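Local structure of glutamate receptor 1 (Adineta vaga, 4IO2) at residues Asn131-Glu142 against Arg154-Met165; Tyr67-Ala75 against Asp85-Val96. The protein probably acts as a glutamate-gated ion channel of the ionotropic receptor family, this chain being its extracellular ligand-binding domain with bound glutamate. One frame throughout, in Å; residues are numbered along the deposited sequence.

Interaction 1: Asn131-Glu142 against Arg154-Met165; sequences NRIGIRIGTAGE and RNFYPLKSRQEM. With GLU (glutamic acid), chain E.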
loop_
_atom_site.group_PDB
_atom_site.type_symbol
_atom_site.label_atom_id
_atom_site.label_comp_id
_atom_site.label_asym_id
_atom_site.label_seq_id
_atom_site.Cartn_x
_atom_site.Cartn_y
_atom_site.Cartn_z
ATOM N N ASN A 131 3.365 30.144 11.371
ATOM C CA ASN A 131 2.353 30.083 12.421
ATOM C C ASN A 131 0.887 30.149 11.956
ATOM O O ASN A 131 -0.057 30.131 12.782
ATOM C CB ASN A 131 2.528 31.139 13.432
ATOM C CG ASN A 131 1.874 30.783 14.740
ATOM O OD1 ASN A 131 2.002 29.686 15.231
ATOM N ND2 ASN A 131 1.272 31.744 15.347
ATOM N N ARG A 132 0.683 30.287 10.641
ATOM C CA ARG A 132 -0.662 30.105 10.120
ATOM C C ARG A 132 -0.908 28.748 9.472
ATOM O O ARG A 132 -1.981 28.497 8.904
ATOM C CB ARG A 132 -1.010 31.265 9.207
ATOM C CG ARG A 132 -1.029 32.594 10.034
ATOM C CD ARG A 132 -1.750 33.802 9.447
ATOM N NE ARG A 132 -3.153 33.489 9.167
ATOM C CZ ARG A 132 -4.185 33.618 10.006
ATOM N NH1 ARG A 132 -4.062 34.085 11.218
ATOM N NH2 ARG A 132 -5.381 33.222 9.599
ATOM N N ILE A 133 0.100 27.882 9.599
ATOM C CA ILE A 133 -0.088 26.469 9.294
ATOM C C ILE A 133 -0.313 25.656 10.592
ATOM O O ILE A 133 0.595 25.535 11.386
ATOM C CB ILE A 133 1.140 25.957 8.514
ATOM C CG1 ILE A 133 1.412 26.836 7.274
ATOM C CG2 ILE A 133 0.957 24.467 8.144
ATOM C CD1 ILE A 133 2.753 26.580 6.671
ATOM N N GLY A 134 -1.528 25.139 10.831
ATOM C CA GLY A 134 -1.813 24.355 12.035
ATOM C C GLY A 134 -1.491 22.880 11.808
ATOM O O GLY A 134 -1.770 22.334 10.750
ATOM N N ILE A 135 -0.820 22.277 12.780
ATOM C CA ILE A 135 -0.469 20.871 12.709
ATOM C C ILE A 135 -0.833 20.164 14.015
ATOM O O ILE A 135 -0.455 20.586 15.078
ATOM C CB ILE A 135 1.042 20.687 12.411
ATOM C CG1 ILE A 135 1.449 21.261 11.030
ATOM C CG2 ILE A 135 1.440 19.186 12.551
ATOM C CD1 ILE A 135 1.027 20.510 9.830
ATOM N N ARG A 136 -1.575 19.061 13.912
ATOM C CA ARG A 136 -1.863 18.204 15.063
ATOM C C ARG A 136 -0.625 17.438 15.523
ATOM O O ARG A 136 -0.031 16.630 14.797
ATOM C CB ARG A 136 -3.000 17.241 14.745
ATOM C CG ARG A 136 -4.347 17.918 14.598
ATOM C CD ARG A 136 -5.377 16.960 14.017
ATOM N NE ARG A 136 -5.099 16.738 12.586
ATOM C CZ ARG A 136 -5.388 15.669 11.890
ATOM N NH1 ARG A 136 -5.919 14.597 12.504
ATOM N NH2 ARG A 136 -5.165 15.653 10.589
ATOM N N ILE A 137 -0.220 17.731 16.744
ATOM C CA ILE A 137 0.923 17.077 17.346
ATOM C C ILE A 137 0.730 15.546 17.358
ATOM O O ILE A 137 -0.356 15.038 17.609
ATOM C CB ILE A 137 1.105 17.647 18.782
ATOM C CG1 ILE A 137 1.473 19.148 18.778
ATOM C CG2 ILE A 137 2.068 16.805 19.564
ATOM C CD1 ILE A 137 2.788 19.450 18.210
ATOM N N GLY A 138 1.794 14.810 17.083
ATOM C CA GLY A 138 1.763 13.348 17.175
ATOM C C GLY A 138 1.109 12.668 16.000
ATOM O O GLY A 138 0.782 11.499 16.058
ATOM N N THR A 139 0.876 13.404 14.934
ATOM C CA THR A 139 0.440 12.825 13.683
ATOM C C THR A 139 1.651 12.708 12.729
ATOM O O THR A 139 2.678 13.397 12.866
ATOM C CB THR A 139 -0.689 13.627 12.981
ATOM O OG1 THR A 139 -0.214 14.936 12.629
ATOM C CG2 THR A 139 -1.907 13.763 13.857
ATOM N N ALA A 140 1.490 11.870 11.731
ATOM C CA ALA A 140 2.517 11.736 10.716
ATOM C C ALA A 140 2.730 13.066 9.989
ATOM O O ALA A 140 3.825 13.337 9.527
ATOM C CB ALA A 140 2.142 10.593 9.739
ATOM N N GLY A 141 1.685 13.880 9.898
ATOM C CA GLY A 141 1.760 15.180 9.271
ATOM C C GLY A 141 2.783 16.096 9.938
ATOM O O GLY A 141 3.373 16.959 9.292
ATOM N N GLU A 142 2.975 15.935 11.227
ATOM C CA GLU A 142 3.978 16.712 11.954
ATOM C C GLU A 142 5.355 16.423 11.398
ATOM O O GLU A 142 6.137 17.348 11.163
ATOM C CB GLU A 142 3.927 16.446 13.461
ATOM C CG GLU A 142 4.932 17.251 14.256
ATOM C CD GLU A 142 4.937 16.945 15.764
ATOM O OE1 GLU A 142 4.312 15.913 16.184
ATOM O OE2 GLU A 142 5.529 17.773 16.521
ATOM N N ARG A 154 10.271 23.686 14.903
ATOM C CA ARG A 154 8.938 23.421 15.420
ATOM C C ARG A 154 8.097 24.700 15.544
ATOM O O ARG A 154 7.754 25.142 16.649
ATOM C CB ARG A 154 9.059 22.693 16.739
ATOM C CG ARG A 154 9.857 21.374 16.598
ATOM C CD ARG A 154 10.021 20.656 17.939
ATOM N NE ARG A 154 10.942 19.533 17.840
ATOM C CZ ARG A 154 10.571 18.325 17.463
ATOM N NH1 ARG A 154 9.294 18.086 17.217
ATOM N NH2 ARG A 154 11.469 17.335 17.368
ATOM N N ASN A 155 7.765 25.261 14.385
ATOM C CA ASN A 155 7.225 26.608 14.286
ATOM C C ASN A 155 5.859 26.646 13.591
ATOM O O ASN A 155 5.363 27.695 13.194
ATOM C CB ASN A 155 8.204 27.547 13.589
ATOM C CG ASN A 155 8.524 27.112 12.179
ATOM O OD1 ASN A 155 7.883 26.223 11.622
ATOM N ND2 ASN A 155 9.536 27.727 11.593
ATOM N N PHE A 156 5.217 25.491 13.444
ATOM C CA PHE A 156 3.802 25.457 13.065
ATOM C C PHE A 156 2.944 25.913 14.240
ATOM O O PHE A 156 3.433 25.973 15.325
ATOM C CB PHE A 156 3.396 24.059 12.655
ATOM C CG PHE A 156 3.718 22.997 13.668
ATOM C CD1 PHE A 156 2.837 22.717 14.681
ATOM C CD2 PHE A 156 4.846 22.253 13.545
ATOM C CE1 PHE A 156 3.094 21.656 15.568
ATOM C CE2 PHE A 156 5.127 21.223 14.448
ATOM C CZ PHE A 156 4.288 20.958 15.467
ATOM N N TYR A 157 1.651 26.201 14.006
ATOM C CA TYR A 157 0.676 26.401 15.102
ATOM C C TYR A 157 0.221 25.035 15.637
ATOM O O TYR A 157 -0.327 24.245 14.881
ATOM C CB TYR A 157 -0.566 27.161 14.571
ATOM C CG TYR A 157 -1.536 27.556 15.654
ATOM C CD1 TYR A 157 -2.578 26.729 16.011
ATOM C CD2 TYR A 157 -1.460 28.799 16.262
ATOM C CE1 TYR A 157 -3.464 27.075 16.994
ATOM C CE2 TYR A 157 -2.352 29.157 17.263
ATOM C CZ TYR A 157 -3.360 28.310 17.598
ATOM O OH TYR A 157 -4.254 28.689 18.567
ATOM N N PRO A 158 0.437 24.781 16.946
ATOM C CA PRO A 158 0.194 23.396 17.450
ATOM C C PRO A 158 -1.292 23.120 17.714
ATOM O O PRO A 158 -1.994 23.973 18.259
ATOM C CB PRO A 158 0.996 23.363 18.743
ATOM C CG PRO A 158 0.959 24.880 19.216
ATOM C CD PRO A 158 1.066 25.682 17.943
ATOM N N LEU A 159 -1.775 21.946 17.326
ATOM C CA LEU A 159 -3.183 21.558 17.547
ATOM C C LEU A 159 -3.231 20.249 18.343
ATOM O O LEU A 159 -2.466 19.319 18.061
ATOM C CB LEU A 159 -3.909 21.380 16.231
ATOM C CG LEU A 159 -3.893 22.602 15.286
ATOM C CD1 LEU A 159 -4.219 22.148 13.835
ATOM C CD2 LEU A 159 -4.819 23.685 15.824
ATOM N N LYS A 160 -4.147 20.194 19.304
ATOM C CA LYS A 160 -4.272 19.036 20.180
ATOM C C LYS A 160 -5.291 17.993 19.705
ATOM O O LYS A 160 -5.369 16.893 20.246
ATOM C CB LYS A 160 -4.673 19.484 21.579
ATOM C CG LYS A 160 -3.655 20.391 22.238
ATOM C CD LYS A 160 -4.072 20.797 23.651
ATOM C CE LYS A 160 -2.964 21.601 24.342
ATOM N NZ LYS A 160 -3.260 21.898 25.759
ATOM N N SER A 161 -6.074 18.335 18.696
ATOM C CA SER A 161 -7.198 17.475 18.281
ATOM C C SER A 161 -7.770 17.918 16.961
ATOM O O SER A 161 -7.460 19.016 16.504
ATOM C CB SER A 161 -8.324 17.557 19.297
ATOM O OG SER A 161 -8.879 18.865 19.281
ATOM N N ARG A 162 -8.552 17.042 16.321
ATOM C CA ARG A 162 -9.303 17.456 15.151
ATOM C C ARG A 162 -10.224 18.644 15.447
ATOM O O ARG A 162 -10.309 19.585 14.669
ATOM C CB ARG A 162 -10.087 16.284 14.581
ATOM C CG ARG A 162 -9.190 15.233 13.963
ATOM C CD ARG A 162 -10.005 14.147 13.287
ATOM N NE ARG A 162 -9.158 13.085 12.746
ATOM C CZ ARG A 162 -8.738 12.000 13.393
ATOM N NH1 ARG A 162 -9.107 11.731 14.629
ATOM N NH2 ARG A 162 -7.934 11.176 12.754
ATOM N N GLN A 163 -10.897 18.591 16.577
ATOM C CA GLN A 163 -11.786 19.686 16.925
ATOM C C GLN A 163 -11.048 21.023 16.978
ATOM O O GLN A 163 -11.568 22.021 16.485
ATOM C CB GLN A 163 -12.514 19.420 18.238
ATOM C CG GLN A 163 -13.670 20.375 18.481
ATOM C CD GLN A 163 -14.806 20.176 17.503
ATOM O OE1 GLN A 163 -15.333 19.073 17.356
ATOM N NE2 GLN A 163 -15.175 21.239 16.804
ATOM N N GLU A 164 -9.846 21.064 17.547
ATOM C CA GLU A 164 -9.087 22.312 17.567
ATOM C C GLU A 164 -8.710 22.724 16.133
ATOM O O GLU A 164 -8.688 23.922 15.822
ATOM C CB GLU A 164 -7.852 22.210 18.492
ATOM C CG GLU A 164 -7.538 23.507 19.208
ATOM C CD GLU A 164 -6.192 23.565 19.912
ATOM O OE1 GLU A 164 -5.550 22.521 20.090
ATOM O OE2 GLU A 164 -5.795 24.685 20.317
ATOM N N MET A 165 -8.394 21.749 15.274
ATOM C CA MET A 165 -8.090 22.061 13.885
ATOM C C MET A 165 -9.309 22.759 13.261
ATOM O O MET A 165 -9.170 23.810 12.651
ATOM C CB MET A 165 -7.672 20.804 13.126
ATOM C CG MET A 165 -7.272 20.973 11.703
ATOM S SD MET A 165 -6.703 19.413 11.024
ATOM C CE MET A 165 -8.181 18.375 11.103
HETATM N N GLU E . -3.117 8.772 10.214
HETATM C CA GLU E . -2.509 9.831 11.023
HETATM C C GLU E . -1.405 9.253 11.905
HETATM O O GLU E . -1.326 8.005 12.042
HETATM C CB GLU E . -3.529 10.556 11.906
HETATM C CG GLU E . -4.714 11.204 11.179
HETATM C CD GLU E . -4.379 12.429 10.329
HETATM O OE1 GLU E . -3.241 12.891 10.385
HETATM O OE2 GLU E . -5.303 12.964 9.661
HETATM O OXT GLU E . -0.602 10.043 12.455
HETATM O O HOH W 1 4.048 28.631 16.427
HETATM O O HOH W 2 -2.518 16.457 18.544
HETATM O O HOH W 3 7.080 19.773 16.823
#
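Arg-136 reaches from its strand across Leu-159 and Ser-161 to end at the bound glutamate. The two strands, 134-136 and 157-159, run parallel and are joined by helix 140-148 in a beta-alpha-beta crossover. Four backbone bonds hold them in register, among them Ile-135 N to Tyr-157 O at 2.9 Å. Along the arginine, CB lies 3.9 Å from Leu-159 O, CG packs at the same distance from Leu-159 CB, and CD rests 3.8 Å from Ser-161 O. The chain then bends (chi3 -73°), bringing NE to 3.5 Å from Met-165 SD. The flat head is sandwiched: Met-165 CE lies over one side, offset toward the rim, with Thr-139 CG2 over the other. Arg-136 NH2 donates to GLU OE2, in the ligand's side-chain carboxylate, at 2.8 Å (N-H...O angle 154°). Phe-178 O takes a further bond from the same nitrogen. NH1 comes 3.6 Å from Arg-162 NE, over a face of the second guanidinium, whose NH2 is bonded to Tyr-67. On the opposite side of the sheet, Ile-135 CB makes a CH-pi contact over Phe-156, while Ile-137 CD1 and Glu-142 OE2 meet that ring at its edge. Beyond the first strand, the N-terminal end of helix 140-148 turns to the ligand, and Ala-140 N bonds OXT at 2.9 Å. One lobe thus supplies both ends of the glutamate with donors, and the ligand's nearby carboxylate probably helps to offset the charge of the two neighbouring arginines.

Interaction 2: Tyr67-Ala75 against Asp85-Val96; sequences YTGLVLALA and DITVTSARREIV. With GLU (glutamic acid), chain E.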
loop_
_atom_site.group_PDB
_atom_site.type_symbol
_atom_site.label_atom_id
_atom_site.label_comp_id
_atom_site.label_asym_id
_atom_site.label_seq_id
_atom_site.Cartn_x
_atom_site.Cartn_y
_atom_site.Cartn_z
ATOM N N TYR A 67 -1.966 9.979 17.951
ATOM C CA TYR A 67 -1.672 8.779 17.170
ATOM C C TYR A 67 -0.315 8.209 17.606
ATOM O O TYR A 67 -0.215 6.987 17.849
ATOM C CB TYR A 67 -1.787 9.093 15.663
ATOM C CG TYR A 67 -3.230 9.046 15.246
ATOM C CD1 TYR A 67 -4.075 10.122 15.478
ATOM C CD2 TYR A 67 -3.762 7.914 14.683
ATOM C CE1 TYR A 67 -5.435 10.063 15.147
ATOM C CE2 TYR A 67 -5.116 7.808 14.364
ATOM C CZ TYR A 67 -5.941 8.905 14.596
ATOM O OH TYR A 67 -7.292 8.875 14.278
ATOM N N THR A 68 0.706 9.050 17.707
ATOM C CA THR A 68 1.969 8.515 18.158
ATOM C C THR A 68 1.869 8.033 19.612
ATOM O O THR A 68 2.494 7.017 19.960
ATOM C CB THR A 68 3.143 9.467 17.871
ATOM O OG1 THR A 68 3.303 9.541 16.457
ATOM C CG2 THR A 68 4.446 8.892 18.467
ATOM N N GLY A 69 1.020 8.675 20.421
ATOM C CA GLY A 69 0.751 8.201 21.791
ATOM C C GLY A 69 0.142 6.795 21.852
ATOM O O GLY A 69 0.506 5.967 22.711
ATOM N N LEU A 70 -0.773 6.503 20.937
ATOM C CA LEU A 70 -1.371 5.173 20.838
ATOM C C LEU A 70 -0.296 4.134 20.504
ATOM O O LEU A 70 -0.266 3.034 21.109
ATOM C CB LEU A 70 -2.483 5.175 19.776
ATOM C CG LEU A 70 -3.169 3.824 19.545
ATOM C CD1 LEU A 70 -3.875 3.326 20.772
ATOM C CD2 LEU A 70 -4.110 3.978 18.393
ATOM N N VAL A 71 0.573 4.448 19.542
ATOM C CA VAL A 71 1.652 3.539 19.168
ATOM C C VAL A 71 2.563 3.273 20.381
ATOM O O VAL A 71 2.927 2.125 20.661
ATOM C CB VAL A 71 2.431 4.131 17.979
ATOM C CG1 VAL A 71 3.696 3.380 17.691
ATOM C CG2 VAL A 71 1.522 4.161 16.748
ATOM N N LEU A 72 2.947 4.339 21.086
ATOM C CA LEU A 72 3.787 4.193 22.263
ATOM C C LEU A 72 3.122 3.365 23.361
ATOM O O LEU A 72 3.777 2.572 24.037
ATOM C CB LEU A 72 4.162 5.580 22.812
ATOM C CG LEU A 72 5.203 6.307 21.963
ATOM C CD1 LEU A 72 5.184 7.807 22.268
ATOM C CD2 LEU A 72 6.569 5.737 22.197
ATOM N N ALA A 73 1.831 3.550 23.539
ATOM C CA ALA A 73 1.069 2.774 24.531
ATOM C C ALA A 73 1.094 1.296 24.172
ATOM O O ALA A 73 1.316 0.443 25.050
ATOM C CB ALA A 73 -0.354 3.292 24.627
ATOM N N LEU A 74 0.940 0.965 22.888
ATOM C CA LEU A 74 1.014 -0.424 22.503
ATOM C C LEU A 74 2.423 -0.956 22.798
ATOM O O LEU A 74 2.587 -2.057 23.330
ATOM C CB LEU A 74 0.661 -0.598 21.029
ATOM C CG LEU A 74 0.688 -2.074 20.630
ATOM C CD1 LEU A 74 -0.409 -2.369 19.658
ATOM C CD2 LEU A 74 2.037 -2.504 20.068
ATOM N N ALA A 75 3.459 -0.201 22.421
ATOM C CA ALA A 75 4.835 -0.660 22.628
ATOM C C ALA A 75 5.113 -0.894 24.103
ATOM O O ALA A 75 5.914 -1.748 24.438
ATOM C CB ALA A 75 5.845 0.322 22.056
ATOM N N ASP A 85 -6.996 4.361 11.712
ATOM C CA ASP A 85 -6.383 5.157 10.638
ATOM C C ASP A 85 -4.988 5.587 11.080
ATOM O O ASP A 85 -4.735 6.760 11.300
ATOM C CB ASP A 85 -7.258 6.367 10.262
ATOM C CG ASP A 85 -7.731 7.230 11.445
ATOM O OD1 ASP A 85 -7.726 6.803 12.602
ATOM O OD2 ASP A 85 -8.176 8.391 11.178
ATOM N N ILE A 86 -4.104 4.581 11.227
ATOM C CA ILE A 86 -2.782 4.762 11.800
ATOM C C ILE A 86 -1.745 4.600 10.705
ATOM O O ILE A 86 -1.590 3.521 10.112
ATOM C CB ILE A 86 -2.516 3.727 12.910
ATOM C CG1 ILE A 86 -3.605 3.759 13.994
ATOM C CG2 ILE A 86 -1.193 3.962 13.546
ATOM C CD1 ILE A 86 -3.622 2.513 14.879
ATOM N N THR A 87 -1.076 5.709 10.375
ATOM C CA THR A 87 -0.099 5.708 9.318
ATOM C C THR A 87 1.169 4.935 9.662
ATOM O O THR A 87 1.750 5.099 10.732
ATOM C CB THR A 87 0.247 7.146 8.920
ATOM O OG1 THR A 87 -0.962 7.845 8.601
ATOM C CG2 THR A 87 1.195 7.212 7.705
ATOM N N VAL A 88 1.632 4.111 8.726
ATOM C CA VAL A 88 2.897 3.373 8.861
ATOM C C VAL A 88 4.015 4.349 8.553
ATOM O O VAL A 88 4.083 4.926 7.458
ATOM C CB VAL A 88 2.913 2.194 7.894
ATOM C CG1 VAL A 88 4.210 1.417 8.077
ATOM C CG2 VAL A 88 1.686 1.291 8.134
ATOM N N THR A 89 4.879 4.607 9.521
ATOM C CA THR A 89 6.006 5.526 9.334
ATOM C C THR A 89 7.306 4.872 9.779
ATOM O O THR A 89 7.315 3.964 10.571
ATOM C CB THR A 89 5.880 6.845 10.125
ATOM O OG1 THR A 89 6.051 6.563 11.501
ATOM C CG2 THR A 89 4.509 7.542 9.904
ATOM N N SER A 90 8.402 5.367 9.248
ATOM C CA SER A 90 9.736 4.872 9.593
ATOM C C SER A 90 9.998 5.001 11.084
ATOM O O SER A 90 10.508 4.089 11.714
ATOM C CB SER A 90 10.828 5.618 8.781
ATOM O OG SER A 90 10.830 7.031 9.026
ATOM N N ALA A 91 9.676 6.149 11.649
ATOM C CA ALA A 91 9.929 6.356 13.075
ATOM C C ALA A 91 9.100 5.389 13.900
ATOM O O ALA A 91 9.579 4.855 14.917
ATOM C CB ALA A 91 9.612 7.808 13.528
ATOM N N ARG A 92 7.847 5.159 13.537
ATOM C CA ARG A 92 7.034 4.209 14.316
ATOM C C ARG A 92 7.528 2.771 14.179
ATOM O O ARG A 92 7.479 2.007 15.131
ATOM C CB ARG A 92 5.547 4.331 13.935
ATOM C CG ARG A 92 4.920 5.633 14.410
ATOM C CD ARG A 92 3.593 5.925 13.723
ATOM N NE ARG A 92 3.030 7.189 14.155
ATOM C CZ ARG A 92 1.904 7.715 13.691
ATOM N NH1 ARG A 92 1.209 7.051 12.787
ATOM N NH2 ARG A 92 1.469 8.872 14.178
ATOM N N ARG A 93 7.996 2.419 13.000
ATOM C CA ARG A 93 8.485 1.061 12.733
ATOM C C ARG A 93 9.722 0.706 13.560
ATOM O O ARG A 93 9.991 -0.468 13.743
ATOM C CB ARG A 93 8.738 0.916 11.219
ATOM C CG ARG A 93 9.199 -0.474 10.790
ATOM C CD ARG A 93 8.114 -1.531 10.955
ATOM N NE ARG A 93 8.561 -2.873 10.657
ATOM C CZ ARG A 93 9.137 -3.677 11.544
ATOM N NH1 ARG A 93 9.357 -3.268 12.796
ATOM N NH2 ARG A 93 9.508 -4.903 11.182
ATOM N N GLU A 94 10.422 1.714 14.066
ATOM C CA GLU A 94 11.527 1.435 14.977
ATOM C C GLU A 94 11.052 0.793 16.272
ATOM O O GLU A 94 11.813 0.074 16.914
ATOM C CB GLU A 94 12.261 2.725 15.340
ATOM C CG GLU A 94 13.014 3.319 14.206
ATOM C CD GLU A 94 14.374 2.628 13.923
ATOM O OE1 GLU A 94 14.707 1.595 14.575
ATOM O OE2 GLU A 94 15.108 3.138 13.033
ATOM N N ILE A 95 9.815 1.063 16.684
ATOM C CA ILE A 95 9.341 0.624 17.999
ATOM C C ILE A 95 8.197 -0.386 17.991
ATOM O O ILE A 95 7.950 -1.041 19.013
ATOM C CB ILE A 95 9.014 1.826 18.934
ATOM C CG1 ILE A 95 7.932 2.713 18.355
ATOM C CG2 ILE A 95 10.309 2.563 19.280
ATOM C CD1 ILE A 95 7.291 3.665 19.349
ATOM N N VAL A 96 7.494 -0.499 16.869
ATOM C CA VAL A 96 6.410 -1.460 16.703
ATOM C C VAL A 96 6.515 -2.055 15.315
ATOM O O VAL A 96 7.185 -1.494 14.414
ATOM C CB VAL A 96 5.014 -0.813 16.854
ATOM C CG1 VAL A 96 4.794 -0.269 18.276
ATOM C CG2 VAL A 96 4.747 0.283 15.819
HETATM N N GLU E . -3.117 8.772 10.214
HETATM C CA GLU E . -2.509 9.831 11.023
HETATM C C GLU E . -1.405 9.253 11.905
HETATM O O GLU E . -1.326 8.005 12.042
HETATM C CB GLU E . -3.529 10.556 11.906
HETATM C CG GLU E . -4.714 11.204 11.179
HETATM C CD GLU E . -4.379 12.429 10.329
HETATM O OE1 GLU E . -3.241 12.891 10.385
HETATM O OE2 GLU E . -5.303 12.964 9.661
HETATM O OXT GLU E . -0.602 10.043 12.455
#
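The ring of Tyr-67 carries the CB of the bound glutamate over the centre of one face, 3.5 Å above its plane, and has Ile-86 CG1 at its edge. The guanidinium of Arg-92 is engaged along its rim instead, with Thr-68 OG1 and the ligand's alpha-carboxylate lying near its plane. This is the glutamate-binding core of the periplasmic-binding-protein clamshell, where, as in other ionotropic glutamate receptors, an arginine clasps the alpha-carboxylate. NH1 of Arg-92 donates to the ligand O at 2.8 Å, almost straight at 170°, and NH2 to OXT at 2.9 Å. The arginine chain is extended (chi3 -178°), which carries its head from the short helix 90-93 to the start of helix 67-75. There NH2 also donates to Thr-68 OG1 at 3.0 Å, in the guanidinium plane. NH1 bonds Thr-87 O, which is tilted somewhat out of that plane; with the ligand's carboxylate, these bonds restrict the rotation of the head. At the far end of the tyrosine, Tyr-67 OH donates to Asp-85 OD1 at 2.7 Å, the ring and carboxylate planes standing 78° apart. Putting an alanine at Tyr-67 would probably open a gap against the ligand's CB and leave both Asp-85 OD1 and Arg-162 NH2 short of a partner. Further along the helix the contact is apolar: Val-71 CG1 packs on Val-96 CG2 at 3.8 Å, and Leu-72 CD2 on Ile-95 CD1 at 3.6 Å. On the side of the short helix turned away from helix 67-75, Arg-93 forms a salt bridge with Asp-222 of the second subunit. The ligand's amino N donates to Asp-85 O and, at 2.8 Å, to Thr-87 OG1.

Overall arrangement
Interactions 1 and 2, with centres about 18 Å apart, close on the same glutamate from its two sides. Segments 67-75 and 85-96 hold mainly its alpha-carboxylate and amino group, whereas 131-142 and 154-165 bring a donor to the side-chain carboxylate and one to the alpha-carboxylate; Asp-180 adds a further bond. The two contacts also touch directly: the ties are Arg-162 NH2 to Tyr-67 OH, at 2.8 Å, and Gly-138 O to Thr-68 N, at 3.0 Å and probably a hydrogen bond. Such bridges beside the ligand are consistent with a clamshell whose two lobes are drawn together around bound agonist.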